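Local structure of TrwG component of type IV secretion system (Bartonella birtlesii, 4JF8) at residues Tyr47-Tyr52 / Ile110-Arg115; Gln51-Arg56 / Gln139-Gly144. The protein belongs to the VirB8 family as a component of the Trw type IV secretion system and probably helps assemble that secretion machinery in the bacterial inner membrane. All blocks are in the same frame, centred on the assembly; numbering follows the deposited sequence.

Overall arrangement
Interactions 1 and 2 show how a single helix can be fitted to a curved antiparallel sheet at successive turns. Both draw on helix 42-57 within the NTF2-like VirB8 domain, probably periplasmic as in other VirB8 proteins, and both are buried and apolar across the interface. Interaction 1 sets Leu-49 and Asn-50 against the end of strand 101-112, an outermost strand, where the second subunit also packs. Interaction 2, nearer the centre of the chain, joins Val-53 to the inner strand 137-147 through methyl groups alone, its polar bonds lying within the helix or running to other neighbours. The two contacts merge where Leu-49 CD2 packs 3.9 Å from Ile-143 CG2, and they share Gln-51 and Tyr-52.

Interaction 1 (Tyr47-Tyr52 / Ile110-Arg115); sequences YWLNQY and IQPNGR. With EDO (1,2-ethanediol), chain D.
Two torsions of Ile-110 divide its side chain between neighbouring residues of the helix. With chi1 at -59°, CG1 stands beside the backbone N while CG2 lies opposite that nitrogen; an extended chi2 of 174° then carries CD1 out toward Asn-50. Ile-110 CD1 comes to rest 3.7 Å from Asn-50 CB, the two side chains meeting at about a right angle, so a polar residue contributes its aliphatic carbon to the contact. On the other branch, Ile-110 CG2 packs against Leu-49, whose CD1 lies 3.8 Å from it, the two side chains meeting at a slant. Leu-49 CD1 also lies 4.3 Å from Pro-112 CG, which lets one branch bridge two residues of the strand end. Beyond Pro-112 the chain turns away, and Asn-113 OD1 accepts from Arg-115 N at 2.8 Å to make an Asx turn.

Trp-48 faces another way. Tyr-47 CD2 lies over the centre of one face of the Trp-48 indole, and Trp-48 NE1 donates to O2 of an ethanediol, probably from the crystallisation liquor, at 2.9 Å. That diol also binds Trp-48 of the second subunit, whose Tyr-47 is hydrogen-bonded through OH to Tyr-47 OH of this chain.

The short helical and strand segments run at 130° to each other, their axes 9.5 Å apart at closest approach. Leu-49 reaches further, to Ala-118 on strand 117-128 and Tyr-145 on strand 137-147, while Leu-158 of the second subunit packs on Ile-110, placing this corner of the NTF2-like fold between helix 42-57, the sheet and the partner chain.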
ATOM      1  N   TYR A  47       5.219  10.816   0.901  1.00  8.34           N
ATOM      2  CA  TYR A  47       4.559   9.559   0.529  1.00  8.18           C
ATOM      3  C   TYR A  47       5.173   8.394   1.302  1.00  8.06           C
ATOM      4  O   TYR A  47       4.441   7.598   1.926  1.00  8.05           O
ATOM      5  CB  TYR A  47       4.673   9.317  -0.974  1.00  8.11           C
ATOM      6  CG  TYR A  47       4.161   7.966  -1.404  1.00  8.19           C
ATOM      7  CD1 TYR A  47       2.809   7.749  -1.583  1.00  8.05           C
ATOM      8  CD2 TYR A  47       5.025   6.875  -1.563  1.00  8.32           C
ATOM      9  CE1 TYR A  47       2.319   6.506  -1.960  1.00  8.20           C
ATOM     10  CE2 TYR A  47       4.547   5.625  -1.933  1.00  8.58           C
ATOM     11  CZ  TYR A  47       3.190   5.449  -2.113  1.00  8.37           C
ATOM     12  OH  TYR A  47       2.684   4.215  -2.468  1.00  8.96           O
ATOM     13  N   TRP A  48       6.493   8.273   1.270  1.00  8.37           N
ATOM     14  CA  TRP A  48       7.167   7.158   1.939  1.00  8.26           C
ATOM     15  C   TRP A  48       7.088   7.224   3.461  1.00  8.29           C
ATOM     16  O   TRP A  48       6.857   6.205   4.119  1.00  8.44           O
ATOM     17  CB  TRP A  48       8.615   6.993   1.449  1.00  8.44           C
ATOM     18  CG  TRP A  48       8.615   6.495   0.042  1.00  8.82           C
ATOM     19  CD1 TRP A  48       8.932   7.207  -1.082  1.00  9.34           C
ATOM     20  CD2 TRP A  48       8.209   5.198  -0.401  1.00  8.85           C
ATOM     21  NE1 TRP A  48       8.741   6.427  -2.193  1.00  9.80           N
ATOM     22  CE2 TRP A  48       8.287   5.191  -1.808  1.00  9.39           C
ATOM     23  CE3 TRP A  48       7.751   4.048   0.254  1.00  9.21           C
ATOM     24  CZ2 TRP A  48       7.931   4.060  -2.562  1.00  9.51           C
ATOM     25  CZ3 TRP A  48       7.428   2.943  -0.499  1.00  9.55           C
ATOM     26  CH2 TRP A  48       7.516   2.959  -1.883  1.00  9.86           C
ATOM     27  N   LEU A  49       7.240   8.421   4.018  1.00  8.33           N
ATOM     28  CA  LEU A  49       7.123   8.601   5.458  1.00  8.36           C
ATOM     29  C   LEU A  49       5.730   8.259   5.950  1.00  8.17           C
ATOM     30  O   LEU A  49       5.575   7.642   7.004  1.00  8.63           O
ATOM     31  CB  LEU A  49       7.484  10.037   5.838  1.00  8.67           C
ATOM     32  CG  LEU A  49       8.979  10.363   5.645  1.00  9.14           C
ATOM     33  CD1 LEU A  49       9.195  11.876   5.565  1.00  9.40           C
ATOM     34  CD2 LEU A  49       9.871   9.726   6.708  1.00  9.36           C
ATOM     35  N   ASN A  50       4.725   8.700   5.210  1.00  8.12           N
ATOM     36  CA  ASN A  50       3.345   8.376   5.538  1.00  7.97           C
ATOM     37  C   ASN A  50       3.113   6.863   5.494  1.00  7.85           C
ATOM     38  O   ASN A  50       2.515   6.277   6.410  1.00  7.97           O
ATOM     39  CB  ASN A  50       2.415   9.106   4.561  1.00  8.49           C
ATOM     40  CG  ASN A  50       0.960   8.933   4.888  1.00  8.79           C
ATOM     41  OD1 ASN A  50       0.516   9.334   5.967  1.00  9.25           O
ATOM     42  ND2 ASN A  50       0.186   8.392   3.945  1.00  8.80           N
ATOM     43  N   GLN A  51       3.565   6.229   4.416  1.00  7.87           N
ATOM     44  CA  GLN A  51       3.396   4.788   4.298  1.00  8.14           C
ATOM     45  C   GLN A  51       4.068   4.106   5.483  1.00  8.07           C
ATOM     46  O   GLN A  51       3.527   3.156   6.066  1.00  8.08           O
ATOM     47  CB  GLN A  51       4.036   4.297   3.008  1.00  8.90           C
ATOM     48  CG  GLN A  51       3.845   2.805   2.805  1.00 10.37           C
ATOM     49  CD  GLN A  51       4.330   2.284   1.459  1.00 11.27           C
ATOM     50  OE1 GLN A  51       5.185   1.403   1.387  1.00 12.35           O
ATOM     51  NE2 GLN A  51       3.799   2.838   0.397  1.00 11.86           N
ATOM     52  N   TYR A  52       5.251   4.576   5.876  1.00  8.06           N
ATOM     53  CA  TYR A  52       5.966   3.961   6.972  1.00  8.15           C
ATOM     54  C   TYR A  52       5.214   4.060   8.295  1.00  8.19           C
ATOM     55  O   TYR A  52       5.016   3.050   8.976  1.00  8.09           O
ATOM     56  CB  TYR A  52       7.374   4.564   7.115  1.00  8.29           C
ATOM     57  CG  TYR A  52       8.250   3.740   8.037  1.00  8.11           C
ATOM     58  CD1 TYR A  52       8.854   2.578   7.559  1.00  8.13           C
ATOM     59  CD2 TYR A  52       8.413   4.059   9.392  1.00  8.28           C
ATOM     60  CE1 TYR A  52       9.629   1.774   8.378  1.00  8.25           C
ATOM     61  CE2 TYR A  52       9.188   3.262  10.213  1.00  8.37           C
ATOM     62  CZ  TYR A  52       9.774   2.113   9.709  1.00  8.15           C
ATOM     63  OH  TYR A  52      10.577   1.345  10.552  1.00  8.60           O
ATOM     64  N   ILE A 110       3.405  15.952   8.399  1.00 11.36           N
ATOM     65  CA  ILE A 110       4.711  15.348   8.126  1.00 11.52           C
ATOM     66  C   ILE A 110       5.635  16.473   7.727  1.00 12.17           C
ATOM     67  O   ILE A 110       5.355  17.191   6.747  1.00 13.15           O
ATOM     68  CB  ILE A 110       4.640  14.327   6.955  1.00 12.04           C
ATOM     69  CG1 ILE A 110       3.645  13.219   7.284  1.00 12.00           C
ATOM     70  CG2 ILE A 110       6.028  13.761   6.677  1.00 12.31           C
ATOM     71  CD1 ILE A 110       3.403  12.251   6.141  1.00 12.21           C
ATOM     72  N   GLN A 111       6.713  16.649   8.482  1.00 12.39           N
ATOM     73  CA  GLN A 111       7.655  17.743   8.231  0.50 13.43           C
ATOM     74  C   GLN A 111       9.071  17.215   8.003  1.00 12.86           C
ATOM     75  O   GLN A 111       9.829  17.016   8.958  1.00 12.88           O
ATOM     76  CB  GLN A 111       7.650  18.745   9.387  0.50 14.52           C
ATOM     77  CG  GLN A 111       6.315  19.445   9.609  0.50 16.11           C
ATOM     78  CD  GLN A 111       5.739  20.099   8.356  0.50 17.87           C
ATOM     79  OE1 GLN A 111       6.465  20.483   7.431  0.50 20.02           O
ATOM     80  NE2 GLN A 111       4.413  20.234   8.324  0.50 19.31           N
ATOM     81  N   PRO A 112       9.446  16.988   6.737  1.00 13.74           N
ATOM     82  CA  PRO A 112      10.832  16.657   6.465  1.00 14.68           C
ATOM     83  C   PRO A 112      11.669  17.922   6.569  1.00 15.68           C
ATOM     84  O   PRO A 112      11.164  19.026   6.290  1.00 16.55           O
ATOM     85  CB  PRO A 112      10.810  16.159   5.016  1.00 14.95           C
ATOM     86  CG  PRO A 112       9.378  16.112   4.597  1.00 14.60           C
ATOM     87  CD  PRO A 112       8.634  17.023   5.509  1.00 14.32           C
ATOM     88  N   ASN A 113      12.927  17.780   6.983  1.00 15.72           N
ATOM     89  CA  ASN A 113      13.834  18.930   7.022  1.00 16.40           C
ATOM     90  C   ASN A 113      14.654  19.065   5.743  1.00 17.11           C
ATOM     91  O   ASN A 113      15.442  20.023   5.621  1.00 19.41           O
ATOM     92  CB  ASN A 113      14.701  18.920   8.274  1.00 16.72           C
ATOM     93  CG  ASN A 113      15.741  17.836   8.282  1.00 16.34           C
ATOM     94  OD1 ASN A 113      15.832  17.002   7.374  1.00 14.56           O
ATOM     95  ND2 ASN A 113      16.558  17.852   9.315  1.00 17.64           N
ATOM     96  N   GLY A 114      14.492  18.140   4.800  1.00 16.90           N
ATOM     97  CA  GLY A 114      15.226  18.139   3.532  1.00 17.49           C
ATOM     98  C   GLY A 114      16.627  17.555   3.638  1.00 17.27           C
ATOM     99  O   GLY A 114      17.351  17.479   2.647  1.00 18.69           O
ATOM    100  N   ARG A 115      17.011  17.118   4.835  1.00 15.36           N
ATOM    101  CA  ARG A 115      18.352  16.632   5.103  1.00 15.05           C
ATOM    102  C   ARG A 115      18.379  15.170   5.506  1.00 13.93           C
ATOM    103  O   ARG A 115      19.445  14.654   5.840  1.00 15.70           O
ATOM    104  CB  ARG A 115      18.945  17.468   6.237  1.00 14.96           C
ATOM    105  CG  ARG A 115      19.074  18.939   5.857  1.00 16.43           C
ATOM    106  CD  ARG A 115      19.102  19.868   7.049  1.00 17.18           C
ATOM    107  NE  ARG A 115      20.063  19.433   8.035  1.00 17.97           N
ATOM    108  CZ  ARG A 115      20.443  20.124   9.104  1.00 19.12           C
ATOM    109  NH1 ARG A 115      20.001  21.367   9.333  1.00 19.76           N
ATOM    110  NH2 ARG A 115      21.313  19.564   9.942  1.00 18.85           N
TER
HETATM  111  C1  EDO D 303       6.864   5.749  -5.948  0.50 19.07           C
HETATM  112  O1  EDO D 303       7.117   6.270  -7.258  0.50 20.28           O
HETATM  113  C2  EDO D 303       6.808   6.921  -4.987  0.50 18.97           C
HETATM  114  O2  EDO D 303       8.150   7.412  -4.856  0.50 19.64           O

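Interaction 2 (Gln51-Arg56 / Gln139-Gly144); sequences QYVLNR and QIATIG. With EDO (1,2-ethanediol), chain C.
Gln-51 O, on the helical turn that presents Val-53 to Ile-143, is gripped by two donors of one residue. Asn-55 N makes the regular helical bond to Gln-51 O at 3.0 Å, and Asn-55 ND2 adds a second to the same oxygen at 2.9 Å from the opposite face of the carbonyl plane. The second bond is nearly straight (166°) and lies almost in the amide plane of Asn-55. With Asn-55 OD1 bound to Asn-67 of helix 64-73, both ends of this amide have partners, which should fix its rotation.

A side-chain to side-chain bond with the same four-residue spacing follows. Arg-56 NH1 donates in its guanidinium plane to Tyr-52 OH at 2.9 Å, and Ser-75 OG is a further partner of that hydroxyl. Near the helix end, an ethanediol, probably from the crystallisation liquor, spans two carbonyls: its O1 donates to Arg-56 O at 2.7 Å and its O2 to Asn-55 O at 2.8 Å.

Toward the sheet the chemistry changes. Val-53 sends CG2 into the step between Ala-141 and Ile-143, two residues on the same face of the strand. Val-53 CG2 meets Ile-143 CD1 at 3.8 Å, methyl against methyl, and stands 4.4 Å from Ala-141 CB. Ile-143 reaches it because an extended chi2 (-177°) lifts CD1 away from the strand toward the helix.

Strand 137-147 spends its backbone bonds on neighbours in the sheet, as between Ala-141 and Val-120. Cohesion here therefore rests on burying methyl groups, while the directional bonds probably stiffen the helix and tie it to helix 64-73 and, through Ser-75, to the loop that follows.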
ATOM      1  N   GLN A  51       3.565   6.229   4.416  1.00  7.87           N
ATOM      2  CA  GLN A  51       3.396   4.788   4.298  1.00  8.14           C
ATOM      3  C   GLN A  51       4.068   4.106   5.483  1.00  8.07           C
ATOM      4  O   GLN A  51       3.527   3.156   6.066  1.00  8.08           O
ATOM      5  CB  GLN A  51       4.036   4.297   3.008  1.00  8.90           C
ATOM      6  CG  GLN A  51       3.845   2.805   2.805  1.00 10.37           C
ATOM      7  CD  GLN A  51       4.330   2.284   1.459  1.00 11.27           C
ATOM      8  OE1 GLN A  51       5.185   1.403   1.387  1.00 12.35           O
ATOM      9  NE2 GLN A  51       3.799   2.838   0.397  1.00 11.86           N
ATOM     10  N   TYR A  52       5.251   4.576   5.876  1.00  8.06           N
ATOM     11  CA  TYR A  52       5.966   3.961   6.972  1.00  8.15           C
ATOM     12  C   TYR A  52       5.214   4.060   8.295  1.00  8.19           C
ATOM     13  O   TYR A  52       5.016   3.050   8.976  1.00  8.09           O
ATOM     14  CB  TYR A  52       7.374   4.564   7.115  1.00  8.29           C
ATOM     15  CG  TYR A  52       8.250   3.740   8.037  1.00  8.11           C
ATOM     16  CD1 TYR A  52       8.854   2.578   7.559  1.00  8.13           C
ATOM     17  CD2 TYR A  52       8.413   4.059   9.392  1.00  8.28           C
ATOM     18  CE1 TYR A  52       9.629   1.774   8.378  1.00  8.25           C
ATOM     19  CE2 TYR A  52       9.188   3.262  10.213  1.00  8.37           C
ATOM     20  CZ  TYR A  52       9.774   2.113   9.709  1.00  8.15           C
ATOM     21  OH  TYR A  52      10.577   1.345  10.552  1.00  8.60           O
ATOM     22  N   VAL A  53       4.790   5.261   8.655  1.00  8.14           N
ATOM     23  CA  VAL A  53       4.120   5.451   9.924  1.00  8.52           C
ATOM     24  C   VAL A  53       2.803   4.684   9.952  1.00  8.35           C
ATOM     25  O   VAL A  53       2.473   4.034  10.947  1.00  8.29           O
ATOM     26  CB  VAL A  53       3.944   6.947  10.263  1.00  8.97           C
ATOM     27  CG1 VAL A  53       3.063   7.109  11.496  1.00  9.36           C
ATOM     28  CG2 VAL A  53       5.302   7.598  10.516  1.00  9.36           C
ATOM     29  N   LEU A  54       2.034   4.745   8.872  1.00  8.08           N
ATOM     30  CA  LEU A  54       0.757   4.035   8.857  1.00  8.53           C
ATOM     31  C   LEU A  54       0.987   2.538   8.993  1.00  8.50           C
ATOM     32  O   LEU A  54       0.252   1.850   9.715  1.00  8.72           O
ATOM     33  CB  LEU A  54      -0.029   4.327   7.577  1.00  8.95           C
ATOM     34  CG  LEU A  54      -0.628   5.735   7.486  1.00  9.57           C
ATOM     35  CD1 LEU A  54      -1.314   5.915   6.144  1.00 10.19           C
ATOM     36  CD2 LEU A  54      -1.614   5.974   8.629  1.00 10.31           C
ATOM     37  N   ASN A  55       1.960   1.991   8.286  1.00  7.87           N
ATOM     38  CA  ASN A  55       2.147   0.537   8.322  1.00  8.05           C
ATOM     39  C   ASN A  55       2.775   0.061   9.621  1.00  8.02           C
ATOM     40  O   ASN A  55       2.472  -1.044  10.066  1.00  8.51           O
ATOM     41  CB  ASN A  55       2.921   0.045   7.104  1.00  8.20           C
ATOM     42  CG  ASN A  55       2.046  -0.069   5.893  1.00  8.31           C
ATOM     43  OD1 ASN A  55       1.394  -1.096   5.689  1.00  9.11           O
ATOM     44  ND2 ASN A  55       2.022   0.950   5.068  1.00  8.42           N
ATOM     45  N   ARG A  56       3.594   0.885  10.246  1.00  7.93           N
ATOM     46  CA  ARG A  56       4.287   0.475  11.469  1.00  8.00           C
ATOM     47  C   ARG A  56       3.408   0.621  12.704  1.00  8.61           C
ATOM     48  O   ARG A  56       3.438  -0.230  13.595  1.00  9.10           O
ATOM     49  CB  ARG A  56       5.584   1.270  11.642  1.00  8.08           C
ATOM     50  CG  ARG A  56       6.319   0.883  12.916  1.00  8.17           C
ATOM     51  CD  ARG A  56       7.753   1.296  12.942  1.00  8.21           C
ATOM     52  NE  ARG A  56       8.372   1.058  14.247  1.00  8.45           N
ATOM     53  CZ  ARG A  56       9.676   0.990  14.476  1.00  8.85           C
ATOM     54  NH1 ARG A  56      10.561   1.053  13.483  1.00  9.32           N
ATOM     55  NH2 ARG A  56      10.114   0.821  15.720  1.00  9.03           N
ATOM     56  N   GLN A 139       0.978  11.624  19.353  1.00 12.13           N
ATOM     57  CA  GLN A 139       2.357  11.182  19.268  0.50 11.85           C
ATOM     58  C   GLN A 139       3.120  11.943  18.186  1.00 11.34           C
ATOM     59  O   GLN A 139       2.520  12.547  17.293  1.00 11.16           O
ATOM     60  CB  GLN A 139       2.407   9.686  18.948  0.50 11.81           C
ATOM     61  CG  GLN A 139       1.750   8.808  20.006  0.50 12.22           C
ATOM     62  CD  GLN A 139       1.922   7.324  19.737  0.50 12.20           C
ATOM     63  OE1 GLN A 139       0.951   6.582  19.610  0.50 13.85           O
ATOM     64  NE2 GLN A 139       3.165   6.886  19.636  0.50 11.58           N
ATOM     65  N   ILE A 140       4.440  11.912  18.301  1.00 11.21           N
ATOM     66  CA  ILE A 140       5.365  12.440  17.285  0.50 11.12           C
ATOM     67  C   ILE A 140       6.376  11.361  16.985  1.00 10.81           C
ATOM     68  O   ILE A 140       7.045  10.861  17.905  1.00 11.08           O
ATOM     69  CB  ILE A 140       6.197  13.654  17.769  0.50 11.56           C
ATOM     70  CG1 ILE A 140       5.277  14.744  18.295  0.50 11.81           C
ATOM     71  CG2 ILE A 140       7.061  14.207  16.640  0.50 11.98           C
ATOM     72  CD1 ILE A 140       4.492  15.406  17.198  0.50 11.98           C
ATOM     73  N   ALA A 141       6.501  10.984  15.708  1.00 10.35           N
ATOM     74  CA  ALA A 141       7.609  10.135  15.272  1.00  9.90           C
ATOM     75  C   ALA A 141       8.744  11.010  14.792  1.00  9.94           C
ATOM     76  O   ALA A 141       8.518  11.954  14.028  1.00 10.71           O
ATOM     77  CB  ALA A 141       7.202   9.199  14.152  1.00  9.93           C
ATOM     78  N   THR A 142       9.952  10.694  15.236  1.00  9.56           N
ATOM     79  CA  THR A 142      11.164  11.373  14.760  1.00  9.96           C
ATOM     80  C   THR A 142      11.890  10.331  13.943  1.00  9.99           C
ATOM     81  O   THR A 142      12.221   9.252  14.453  1.00  9.97           O
ATOM     82  CB  THR A 142      12.026  11.889  15.935  1.00 10.76           C
ATOM     83  OG1 THR A 142      11.250  12.802  16.717  1.00 11.43           O
ATOM     84  CG2 THR A 142      13.269  12.566  15.423  1.00 11.19           C
ATOM     85  N   ILE A 143      12.084  10.627  12.668  1.00  9.67           N
ATOM     86  CA  ILE A 143      12.477   9.612  11.688  1.00  9.76           C
ATOM     87  C   ILE A 143      13.713  10.049  10.924  1.00  9.84           C
ATOM     88  O   ILE A 143      13.769  11.157  10.386  1.00 11.06           O
ATOM     89  CB  ILE A 143      11.346   9.367  10.681  1.00  9.73           C
ATOM     90  CG1 ILE A 143      10.024   9.147  11.422  1.00  9.98           C
ATOM     91  CG2 ILE A 143      11.676   8.169   9.795  1.00 10.08           C
ATOM     92  CD1 ILE A 143       8.849   8.819  10.529  1.00 10.00           C
ATOM     93  N   GLY A 144      14.715   9.177  10.880  1.00  9.65           N
ATOM     94  CA  GLY A 144      15.835   9.357   9.972  1.00  9.60           C
ATOM     95  C   GLY A 144      15.619   8.425   8.801  1.00  9.70           C
ATOM     96  O   GLY A 144      15.163   7.286   8.973  1.00  9.78           O
TER
HETATM   97  C1  EDO C 302       1.756  -3.278  12.680  1.00 18.37           C
HETATM   98  O1  EDO C 302       2.425  -2.742  13.833  1.00 17.44           O
HETATM   99  C2  EDO C 302       2.697  -4.128  11.872  1.00 18.32           C
HETATM  100  O2  EDO C 302       3.611  -3.260  11.269  1.00 16.87           O